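Local coordinates for protein sugar kinase, pfkB family (Thermotoga maritima, PDB 2AJR) that probably phosphorylates a sugar phosphate at the expense of ATP, as a phosphofructokinase of the pfkB carbohydrate kinase family, and carries a bound magnesium ion, at residues 25-30 with 38-43; 57-62 with 84-89; 134-139 with 166-171. All coordinates share one frame; numbering follows the deposited sequence.

Contact 1: 25-30 with 38-43; sequences REIFIE and YRINDL
I29 meets two side chains of 38-43 with its two branches, and each branch takes a different partner. Its CG1 arm packs on the end of I40, with CG1 3.7 Å from I40 CD1, while its CG2 methyl lies 3.7 Å from CD1 of Y38 and equally near CE1 of the same ring. With CG2 anti to the backbone N and CG1 beside it, chi1 of -62° turns the two branches so that CG2 faces the Y38 ring and CG1 faces I40. The methyl approaches the tyrosine ring obliquely, nearest CD1 and CE1.

I40 reaches back with CD1, which rests against two isoleucines of 25-30. Besides I29 it meets I27, whose CG2 is 3.9 Å from I40 CD1, and the I40 chain runs at about a right angle to both. Chi1 of -49° and chi2 of -62° fold the I40 arm so that its end methyl lies over the pair.

No hydrogen bond links the segments, and their nearest CA atoms, those of I29 and I40, are 8.2 Å apart, so side chains alone join them. The polar end of Y38 is held separately, its OH hydrogen-bonded to N of Q33, and its ring also meets that of F32. I121 of the second subunit packs on both I29 and I40, and I108 of that subunit on I27, so the apolar cluster continues across the dimer interface.

Strand 22-28 belongs to the small four-stranded sheet, whereas Y38 and R39 pair in a parallel ladder with a strand of the second subunit. Such a small sheet, set apart from the main alpha/beta domain and used for dimerisation, is characteristic of the lid of ribokinase-like pfkB kinases.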
loop_
_atom_site.group_PDB
_atom_site.type_symbol
_atom_site.label_atom_id
_atom_site.label_comp_id
_atom_site.label_asym_id
_atom_site.label_seq_id
_atom_site.Cartn_x
_atom_site.Cartn_y
_atom_site.Cartn_z
ATOM N N ARG A 25 3.616 3.975 4.668
ATOM C CA ARG A 25 3.489 2.633 5.191
ATOM C C ARG A 25 4.828 1.925 5.127
ATOM O O ARG A 25 5.267 1.503 4.054
ATOM C CB ARG A 25 2.454 1.832 4.417
ATOM C CG ARG A 25 2.328 0.386 4.972
ATOM C CD ARG A 25 0.907 -0.132 4.946
ATOM N NE ARG A 25 0.068 0.462 5.990
ATOM C CZ ARG A 25 0.080 0.113 7.278
ATOM N NH1 ARG A 25 0.895 -0.834 7.734
ATOM N NH2 ARG A 25 -0.739 0.722 8.119
ATOM N N GLU A 26 5.465 1.791 6.287
ATOM C CA GLU A 26 6.730 1.066 6.420
ATOM C C GLU A 26 6.462 -0.400 6.783
ATOM O O GLU A 26 5.643 -0.723 7.641
ATOM C CB GLU A 26 7.617 1.720 7.486
ATOM C CG GLU A 26 7.876 3.251 7.334
ATOM C CD GLU A 26 7.820 4.016 8.702
ATOM O OE1 GLU A 26 8.829 3.939 9.468
ATOM O OE2 GLU A 26 6.763 4.685 8.997
ATOM N N ILE A 27 7.160 -1.292 6.108
ATOM C CA ILE A 27 7.002 -2.716 6.310
ATOM C C ILE A 27 8.412 -3.261 6.433
ATOM O O ILE A 27 9.260 -2.951 5.602
ATOM C CB ILE A 27 6.301 -3.367 5.103
ATOM C CG1 ILE A 27 5.063 -2.560 4.704
ATOM C CG2 ILE A 27 5.924 -4.817 5.406
ATOM C CD1 ILE A 27 4.606 -2.823 3.296
ATOM N N PHE A 28 8.656 -4.063 7.461
ATOM C CA PHE A 28 9.988 -4.568 7.771
ATOM C C PHE A 28 10.002 -6.064 7.550
ATOM O O PHE A 28 9.367 -6.802 8.269
ATOM C CB PHE A 28 10.370 -4.188 9.211
ATOM C CG PHE A 28 10.345 -2.701 9.440
ATOM C CD1 PHE A 28 11.403 -1.902 9.012
ATOM C CD2 PHE A 28 9.234 -2.084 10.005
ATOM C CE1 PHE A 28 11.369 -0.505 9.182
ATOM C CE2 PHE A 28 9.184 -0.679 10.166
ATOM C CZ PHE A 28 10.250 0.105 9.752
ATOM N N ILE A 29 10.695 -6.480 6.502
ATOM C CA ILE A 29 10.777 -7.865 6.088
ATOM C C ILE A 29 12.246 -8.219 5.869
ATOM O O ILE A 29 12.921 -7.655 5.015
ATOM C CB ILE A 29 10.046 -8.080 4.746
ATOM C CG1 ILE A 29 8.564 -7.758 4.861
ATOM C CG2 ILE A 29 10.200 -9.504 4.280
ATOM C CD1 ILE A 29 7.912 -7.471 3.508
ATOM N N GLU A 30 12.743 -9.154 6.637
ATOM C CA GLU A 30 14.097 -9.649 6.432
ATOM C C GLU A 30 14.127 -10.640 5.247
ATOM O O GLU A 30 13.254 -11.509 5.128
ATOM C CB GLU A 30 14.624 -10.281 7.735
ATOM C CG GLU A 30 14.615 -9.281 8.923
ATOM C CD GLU A 30 15.735 -9.506 9.955
ATOM O OE1 GLU A 30 16.082 -10.683 10.230
ATOM O OE2 GLU A 30 16.258 -8.493 10.497
ATOM N N TYR A 38 4.302 -12.577 1.491
ATOM C CA TYR A 38 4.710 -12.378 2.880
ATOM C C TYR A 38 3.509 -12.110 3.786
ATOM O O TYR A 38 2.703 -11.234 3.502
ATOM C CB TYR A 38 5.694 -11.228 2.987
ATOM C CG TYR A 38 6.948 -11.460 2.202
ATOM C CD1 TYR A 38 8.037 -12.114 2.776
ATOM C CD2 TYR A 38 7.045 -11.056 0.874
ATOM C CE1 TYR A 38 9.194 -12.338 2.054
ATOM C CE2 TYR A 38 8.196 -11.288 0.142
ATOM C CZ TYR A 38 9.270 -11.924 0.738
ATOM O OH TYR A 38 10.422 -12.150 0.023
ATOM N N ARG A 39 3.394 -12.891 4.863
ATOM C CA ARG A 39 2.407 -12.646 5.908
ATOM C C ARG A 39 3.052 -11.943 7.095
ATOM O O ARG A 39 3.810 -12.553 7.822
ATOM C CB ARG A 39 1.794 -13.964 6.348
ATOM C CG ARG A 39 0.716 -14.431 5.413
ATOM C CD ARG A 39 0.622 -15.941 5.314
ATOM N NE ARG A 39 -0.481 -16.300 4.420
ATOM C CZ ARG A 39 -0.602 -17.449 3.761
ATOM N NH1 ARG A 39 0.312 -18.408 3.880
ATOM N NH2 ARG A 39 -1.652 -17.637 2.968
ATOM N N ILE A 40 2.759 -10.661 7.281
ATOM C CA ILE A 40 3.246 -9.943 8.447
ATOM C C ILE A 40 2.317 -10.250 9.630
ATOM O O ILE A 40 1.252 -9.663 9.736
ATOM C CB ILE A 40 3.281 -8.415 8.206
ATOM C CG1 ILE A 40 3.983 -8.056 6.883
ATOM C CG2 ILE A 40 3.957 -7.690 9.380
ATOM C CD1 ILE A 40 5.443 -8.444 6.777
ATOM N N ASN A 41 2.704 -11.184 10.499
ATOM C CA ASN A 41 1.916 -11.522 11.721
ATOM C C ASN A 41 2.175 -10.528 12.853
ATOM O O ASN A 41 1.254 -10.018 13.490
ATOM C CB ASN A 41 2.261 -12.931 12.237
ATOM C CG ASN A 41 1.489 -14.027 11.527
ATOM O OD1 ASN A 41 0.880 -13.800 10.479
ATOM N ND2 ASN A 41 1.504 -15.236 12.106
ATOM N N ASP A 42 3.459 -10.301 13.095
ATOM C CA ASP A 42 3.950 -9.349 14.071
ATOM C C ASP A 42 3.498 -7.939 13.691
ATOM O O ASP A 42 3.880 -7.429 12.629
ATOM C CB ASP A 42 5.479 -9.439 14.067
ATOM C CG ASP A 42 6.119 -8.780 15.257
ATOM O OD1 ASP A 42 5.515 -7.853 15.838
ATOM O OD2 ASP A 42 7.250 -9.189 15.597
ATOM N N LEU A 43 2.700 -7.304 14.553
ATOM C CA LEU A 43 2.217 -5.939 14.278
ATOM C C LEU A 43 3.338 -4.898 14.400
ATOM O O LEU A 43 3.189 -3.767 13.924
ATOM C CB LEU A 43 1.023 -5.560 15.174
ATOM C CG LEU A 43 -0.112 -4.753 14.495
ATOM C CD1 LEU A 43 0.365 -3.473 13.713
ATOM C CD2 LEU A 43 -0.945 -5.679 13.578
#

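Contact 2: 57-62 with 84-89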
loop_
_atom_site.group_PDB
_atom_site.type_symbol
_atom_site.label_atom_id
_atom_site.label_comp_id
_atom_site.label_asym_id
_atom_site.label_seq_id
_atom_site.Cartn_x
_atom_site.Cartn_y
_atom_site.Cartn_z
ATOM N N VAL A 57 9.213 17.541 8.944
ATOM C CA VAL A 57 9.907 18.657 9.601
ATOM C C VAL A 57 9.082 19.170 10.771
ATOM O O VAL A 57 9.635 19.424 11.830
ATOM C CB VAL A 57 10.241 19.809 8.628
ATOM C CG1 VAL A 57 10.702 21.052 9.382
ATOM C CG2 VAL A 57 11.296 19.367 7.628
ATOM N N SER A 58 7.769 19.288 10.596
ATOM C CA SER A 58 6.885 19.618 11.710
ATOM C C SER A 58 6.966 18.597 12.838
ATOM O O SER A 58 7.044 18.958 14.008
ATOM C CB SER A 58 5.435 19.744 11.246
ATOM O OG SER A 58 5.231 20.949 10.515
ATOM N N ILE A 59 6.943 17.315 12.495
ATOM C CA ILE A 59 7.060 16.268 13.513
ATOM C C ILE A 59 8.419 16.421 14.218
ATOM O O ILE A 59 8.470 16.505 15.442
ATOM C CB ILE A 59 6.850 14.843 12.913
ATOM C CG1 ILE A 59 5.392 14.693 12.438
ATOM C CG2 ILE A 59 7.202 13.742 13.935
ATOM C CD1 ILE A 59 5.155 13.588 11.404
ATOM N N ALA A 60 9.497 16.491 13.442
ATOM C CA ALA A 60 10.846 16.756 13.965
ATOM C C ALA A 60 10.917 17.977 14.911
ATOM O O ALA A 60 11.425 17.881 16.029
ATOM C CB ALA A 60 11.820 16.942 12.819
ATOM N N LEU A 61 10.417 19.122 14.466
ATOM C CA LEU A 61 10.428 20.307 15.312
ATOM C C LEU A 61 9.644 20.099 16.625
ATOM O O LEU A 61 10.076 20.576 17.693
ATOM C CB LEU A 61 9.911 21.530 14.549
ATOM C CG LEU A 61 10.835 22.041 13.447
ATOM C CD1 LEU A 61 10.142 23.142 12.651
ATOM C CD2 LEU A 61 12.165 22.530 14.012
ATOM N N SER A 62 8.526 19.372 16.554
ATOM C CA SER A 62 7.723 19.091 17.747
ATOM C C SER A 62 8.513 18.323 18.809
ATOM O O SER A 62 8.436 18.656 19.972
ATOM C CB SER A 62 6.430 18.344 17.401
ATOM O OG SER A 62 6.666 16.960 17.256
ATOM N N GLU A 84 -5.589 13.507 11.224
ATOM C CA GLU A 84 -5.925 13.069 12.565
ATOM C C GLU A 84 -4.713 12.485 13.247
ATOM O O GLU A 84 -4.425 12.813 14.388
ATOM C CB GLU A 84 -7.071 12.068 12.540
ATOM C CG GLU A 84 -8.393 12.766 12.359
ATOM C CD GLU A 84 -9.599 11.862 12.502
ATOM O OE1 GLU A 84 -9.438 10.670 12.898
ATOM O OE2 GLU A 84 -10.715 12.370 12.215
ATOM N N GLU A 85 -3.986 11.637 12.534
ATOM C CA GLU A 85 -2.754 11.081 13.065
ATOM C C GLU A 85 -1.795 12.192 13.404
ATOM O O GLU A 85 -1.173 12.169 14.451
ATOM C CB GLU A 85 -2.117 10.089 12.080
ATOM C CG GLU A 85 -2.846 8.740 12.020
ATOM C CD GLU A 85 -3.009 8.113 13.393
ATOM O OE1 GLU A 85 -2.014 8.092 14.153
ATOM O OE2 GLU A 85 -4.130 7.673 13.733
ATOM N N LEU A 86 -1.717 13.193 12.539
ATOM C CA LEU A 86 -0.765 14.272 12.723
ATOM C C LEU A 86 -1.077 15.041 13.977
ATOM O O LEU A 86 -0.188 15.408 14.721
ATOM C CB LEU A 86 -0.788 15.209 11.508
ATOM C CG LEU A 86 0.264 16.305 11.395
ATOM C CD1 LEU A 86 1.698 15.767 11.525
ATOM C CD2 LEU A 86 0.072 17.037 10.089
ATOM N N ARG A 87 -2.355 15.277 14.219
ATOM C CA ARG A 87 -2.771 16.047 15.369
ATOM C C ARG A 87 -2.499 15.301 16.654
ATOM O O ARG A 87 -2.252 15.925 17.683
ATOM C CB ARG A 87 -4.250 16.387 15.268
ATOM C CG ARG A 87 -4.555 17.497 14.272
ATOM C CD ARG A 87 -5.632 18.424 14.816
ATOM N NE ARG A 87 -6.143 19.332 13.790
ATOM C CZ ARG A 87 -7.039 19.004 12.859
ATOM N NH1 ARG A 87 -7.537 17.771 12.788
ATOM N NH2 ARG A 87 -7.434 19.917 11.978
ATOM N N LYS A 88 -2.549 13.971 16.600
ATOM C CA LYS A 88 -2.250 13.148 17.773
ATOM C C LYS A 88 -0.772 13.174 18.142
ATOM O O LYS A 88 -0.432 12.867 19.282
ATOM C CB LYS A 88 -2.646 11.689 17.549
ATOM C CG LYS A 88 -4.145 11.408 17.489
ATOM C CD LYS A 88 -4.367 10.020 16.884
ATOM C CE LYS A 88 -5.813 9.703 16.703
ATOM N NZ LYS A 88 -5.954 8.266 16.363
ATOM N N ILE A 89 0.107 13.492 17.187
ATOM C CA ILE A 89 1.545 13.467 17.471
ATOM C C ILE A 89 1.948 14.560 18.462
ATOM O O ILE A 89 2.767 14.301 19.334
ATOM C CB ILE A 89 2.399 13.578 16.207
ATOM C CG1 ILE A 89 2.166 12.359 15.320
ATOM C CG2 ILE A 89 3.893 13.682 16.559
ATOM C CD1 ILE A 89 3.053 12.288 14.124
#
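I59 carries the contact between two helices of the ribokinase-like alpha/beta domain, meeting I89 and L86 of 84-89. Segments 57-62 and 84-89 run nearly parallel, 17° between their directions and 11.0 Å between their axes at closest approach. Strand 68-75 lies between the two helices in sequence. Just before I59, the side chain of S58 starts toward segment 84-89, but its OG is hydrogen-bonded to T16 and S68.

The CG1 arm of I59, beside the backbone N, extends to CD1. The methyl tips of the isoleucines touch, I59 CD1 to I89 CD1 at 3.7 Å, where the side chains cross at about a right angle. The other partner is L86, whose CD1 comes within 4.0 Å of I59 CG1. The leucine has CG anti to its own N (chi1 -172°), which helps bring its end nearer than its first bond suggests; L86 also packs on I93, T95 and F97 of strand 93-100. An alanine in place of I59 keeps only CB, and is likely to leave I89 CD1 and L86 CD1 without their apolar partner.

One turn on, S62 stands beside I89, with OG 4.3 Å from I89 CG2. Its hydroxyl is turned back into its own helix: S62 OG donates to I59 O at 2.6 Å, in the carbonyl plane and on a lone pair, with a C=O...OG angle of 133°.

Contact 3: 134-139 with 166-171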
loop_
_atom_site.group_PDB
_atom_site.type_symbol
_atom_site.label_atom_id
_atom_site.label_comp_id
_atom_site.label_asym_id
_atom_site.label_seq_id
_atom_site.Cartn_x
_atom_site.Cartn_y
_atom_site.Cartn_z
ATOM N N ASN A 134 -5.214 28.474 -5.781
ATOM C CA ASN A 134 -5.511 29.845 -5.365
ATOM C C ASN A 134 -5.899 29.946 -3.900
ATOM O O ASN A 134 -5.402 30.803 -3.179
ATOM C CB ASN A 134 -6.591 30.473 -6.253
ATOM C CG ASN A 134 -6.058 30.843 -7.626
ATOM O OD1 ASN A 134 -4.842 31.019 -7.819
ATOM N ND2 ASN A 134 -6.957 30.967 -8.589
ATOM N N HIS A 135 -6.761 29.056 -3.449
ATOM C CA HIS A 135 -7.127 29.027 -2.047
ATOM C C HIS A 135 -5.897 28.794 -1.207
ATOM O O HIS A 135 -5.745 29.396 -0.154
ATOM C CB HIS A 135 -8.145 27.931 -1.771
ATOM C CG HIS A 135 -9.494 28.217 -2.330
ATOM N ND1 HIS A 135 -10.418 27.226 -2.572
ATOM C CD2 HIS A 135 -10.080 29.382 -2.699
ATOM C CE1 HIS A 135 -11.523 27.769 -3.058
ATOM N NE2 HIS A 135 -11.346 29.076 -3.143
ATOM N N PHE A 136 -5.006 27.929 -1.676
ATOM C CA PHE A 136 -3.755 27.720 -0.970
ATOM C C PHE A 136 -2.910 28.997 -0.882
ATOM O O PHE A 136 -2.378 29.316 0.185
ATOM C CB PHE A 136 -2.915 26.598 -1.596
ATOM C CG PHE A 136 -1.578 26.460 -0.949
ATOM C CD1 PHE A 136 -1.432 25.719 0.213
ATOM C CD2 PHE A 136 -0.481 27.134 -1.446
ATOM C CE1 PHE A 136 -0.203 25.613 0.855
ATOM C CE2 PHE A 136 0.755 27.036 -0.805
ATOM C CZ PHE A 136 0.887 26.279 0.355
ATOM N N LEU A 137 -2.757 29.711 -1.991
ATOM C CA LEU A 137 -1.869 30.895 -1.996
ATOM C C LEU A 137 -2.403 31.960 -1.058
ATOM O O LEU A 137 -1.653 32.646 -0.376
ATOM C CB LEU A 137 -1.716 31.485 -3.407
ATOM C CG LEU A 137 -0.948 30.619 -4.409
ATOM C CD1 LEU A 137 -1.062 31.166 -5.854
ATOM C CD2 LEU A 137 0.496 30.494 -3.950
ATOM N N ARG A 138 -3.720 32.056 -1.026
ATOM C CA ARG A 138 -4.429 33.017 -0.209
ATOM C C ARG A 138 -4.207 32.726 1.288
ATOM O O ARG A 138 -3.990 33.648 2.076
ATOM C CB ARG A 138 -5.906 32.958 -0.599
ATOM C CG ARG A 138 -6.694 34.236 -0.445
ATOM C CD ARG A 138 -7.184 34.414 0.968
ATOM N NE ARG A 138 -8.616 34.676 0.999
ATOM C CZ ARG A 138 -9.567 33.744 0.993
ATOM N NH1 ARG A 138 -9.282 32.449 0.949
ATOM N NH2 ARG A 138 -10.826 34.114 1.022
ATOM N N ARG A 139 -4.238 31.453 1.674
ATOM C CA ARG A 139 -3.956 31.057 3.064
ATOM C C ARG A 139 -2.488 31.182 3.409
ATOM O O ARG A 139 -2.131 31.491 4.549
ATOM C CB ARG A 139 -4.322 29.605 3.301
ATOM C CG ARG A 139 -5.765 29.325 3.390
ATOM C CD ARG A 139 -5.960 27.971 4.045
ATOM N NE ARG A 139 -7.374 27.661 4.180
ATOM C CZ ARG A 139 -7.870 26.446 4.344
ATOM N NH1 ARG A 139 -7.080 25.384 4.413
ATOM N NH2 ARG A 139 -9.177 26.292 4.435
ATOM N N ASN A 166 8.482 29.234 -6.794
ATOM C CA ASN A 166 9.053 30.546 -6.927
ATOM C C ASN A 166 8.138 31.542 -6.219
ATOM O O ASN A 166 8.603 32.350 -5.431
ATOM C CB ASN A 166 9.240 30.897 -8.406
ATOM C CG ASN A 166 10.020 32.158 -8.602
ATOM O OD1 ASN A 166 9.548 33.249 -8.293
ATOM N ND2 ASN A 166 11.236 32.021 -9.109
ATOM N N GLU A 167 6.833 31.461 -6.468
ATOM C CA GLU A 167 5.915 32.435 -5.879
ATOM C C GLU A 167 5.968 32.330 -4.363
ATOM O O GLU A 167 5.928 33.339 -3.678
ATOM C CB GLU A 167 4.476 32.270 -6.396
ATOM C CG GLU A 167 3.569 33.487 -6.161
ATOM N N LEU A 168 6.092 31.113 -3.847
ATOM C CA LEU A 168 6.086 30.887 -2.400
ATOM C C LEU A 168 7.294 31.491 -1.710
ATOM O O LEU A 168 7.171 32.046 -0.614
ATOM C CB LEU A 168 6.037 29.390 -2.084
ATOM C CG LEU A 168 4.704 28.738 -2.444
ATOM C CD1 LEU A 168 4.785 27.234 -2.273
ATOM C CD2 LEU A 168 3.578 29.336 -1.615
ATOM N N VAL A 169 8.459 31.353 -2.337
ATOM C CA VAL A 169 9.692 31.942 -1.816
ATOM C C VAL A 169 9.594 33.459 -1.890
ATOM O O VAL A 169 10.009 34.177 -0.975
ATOM C CB VAL A 169 10.925 31.468 -2.621
ATOM C CG1 VAL A 169 12.158 32.305 -2.289
ATOM C CG2 VAL A 169 11.186 29.975 -2.383
ATOM N N ARG A 170 9.024 33.935 -2.990
ATOM C CA ARG A 170 8.957 35.355 -3.264
ATOM C C ARG A 170 8.073 36.050 -2.237
ATOM O O ARG A 170 8.466 37.041 -1.629
ATOM C CB ARG A 170 8.429 35.584 -4.683
ATOM C CG ARG A 170 8.811 36.938 -5.277
ATOM C CD ARG A 170 7.817 37.352 -6.348
ATOM N NE ARG A 170 6.514 37.626 -5.743
ATOM C CZ ARG A 170 5.372 37.758 -6.410
ATOM N NH1 ARG A 170 5.337 37.644 -7.734
ATOM N NH2 ARG A 170 4.251 38.007 -5.744
ATOM N N LEU A 171 6.874 35.517 -2.051
ATOM C CA LEU A 171 5.952 36.044 -1.063
ATOM C C LEU A 171 6.591 36.066 0.328
ATOM O O LEU A 171 6.504 37.075 1.033
ATOM C CB LEU A 171 4.680 35.204 -1.051
ATOM C CG LEU A 171 3.802 35.330 -2.299
ATOM C CD1 LEU A 171 2.895 34.107 -2.462
ATOM C CD2 LEU A 171 2.988 36.603 -2.217
#
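L168 lays its CD2 methyl against two side chains of 134-139, F136 and L137. The pairing joins helices 130-144 and 164-174 of the ribokinase-like alpha/beta domain; strand 149-153, a member of the main sheet, lies between them in sequence. L168 also packs on I152 of that strand, tying the helix pair to the sheet beneath.

The segments make no hydrogen bond with each other, and the nearest CA atoms, of L137 and L168, lie 8.0 Å apart. L137 and L168 share the same extended leucine shape, CG beside the backbone N and anti to the carbonyl carbon, and they cross at about a right angle with CD2 of L137 4.0 Å from CD2 of L168. F136 turns the other way, its CG anti to the backbone N (chi1 175°), which brings the ring to the leucine although its first bond does not aim there. That ring also meets F73, with about 45° between their planes.

Further along, L171 packs on Y140, whose OH is hydrogen-bonded to the backbone O of L168. The methyl of L168 approaches the phenylalanine at its edge, near the ring plane, with CD2 3.7 Å from F136 CE2.

How the contacts relate
The three contacts follow one another along the chain without touching. Contacts 1 and 3 lie on opposite sides of the chain's centre, their own centres 40 Å apart. Contact 2 is 24 Å from contact 1 and 23 Å from contact 3, centre to centre, and its nearest atoms are about 9 Å from those of either. The magnesium ion, held at H267, A304, R307 and E309, lies about 12 Å from the I59 side chain of contact 2 and about 14 Å from that of I27 in contact 1; contact 3 is remote from the metal. Contact 1 belongs to the dimerising lid, whereas contacts 2 and 3 join helices within the main domain.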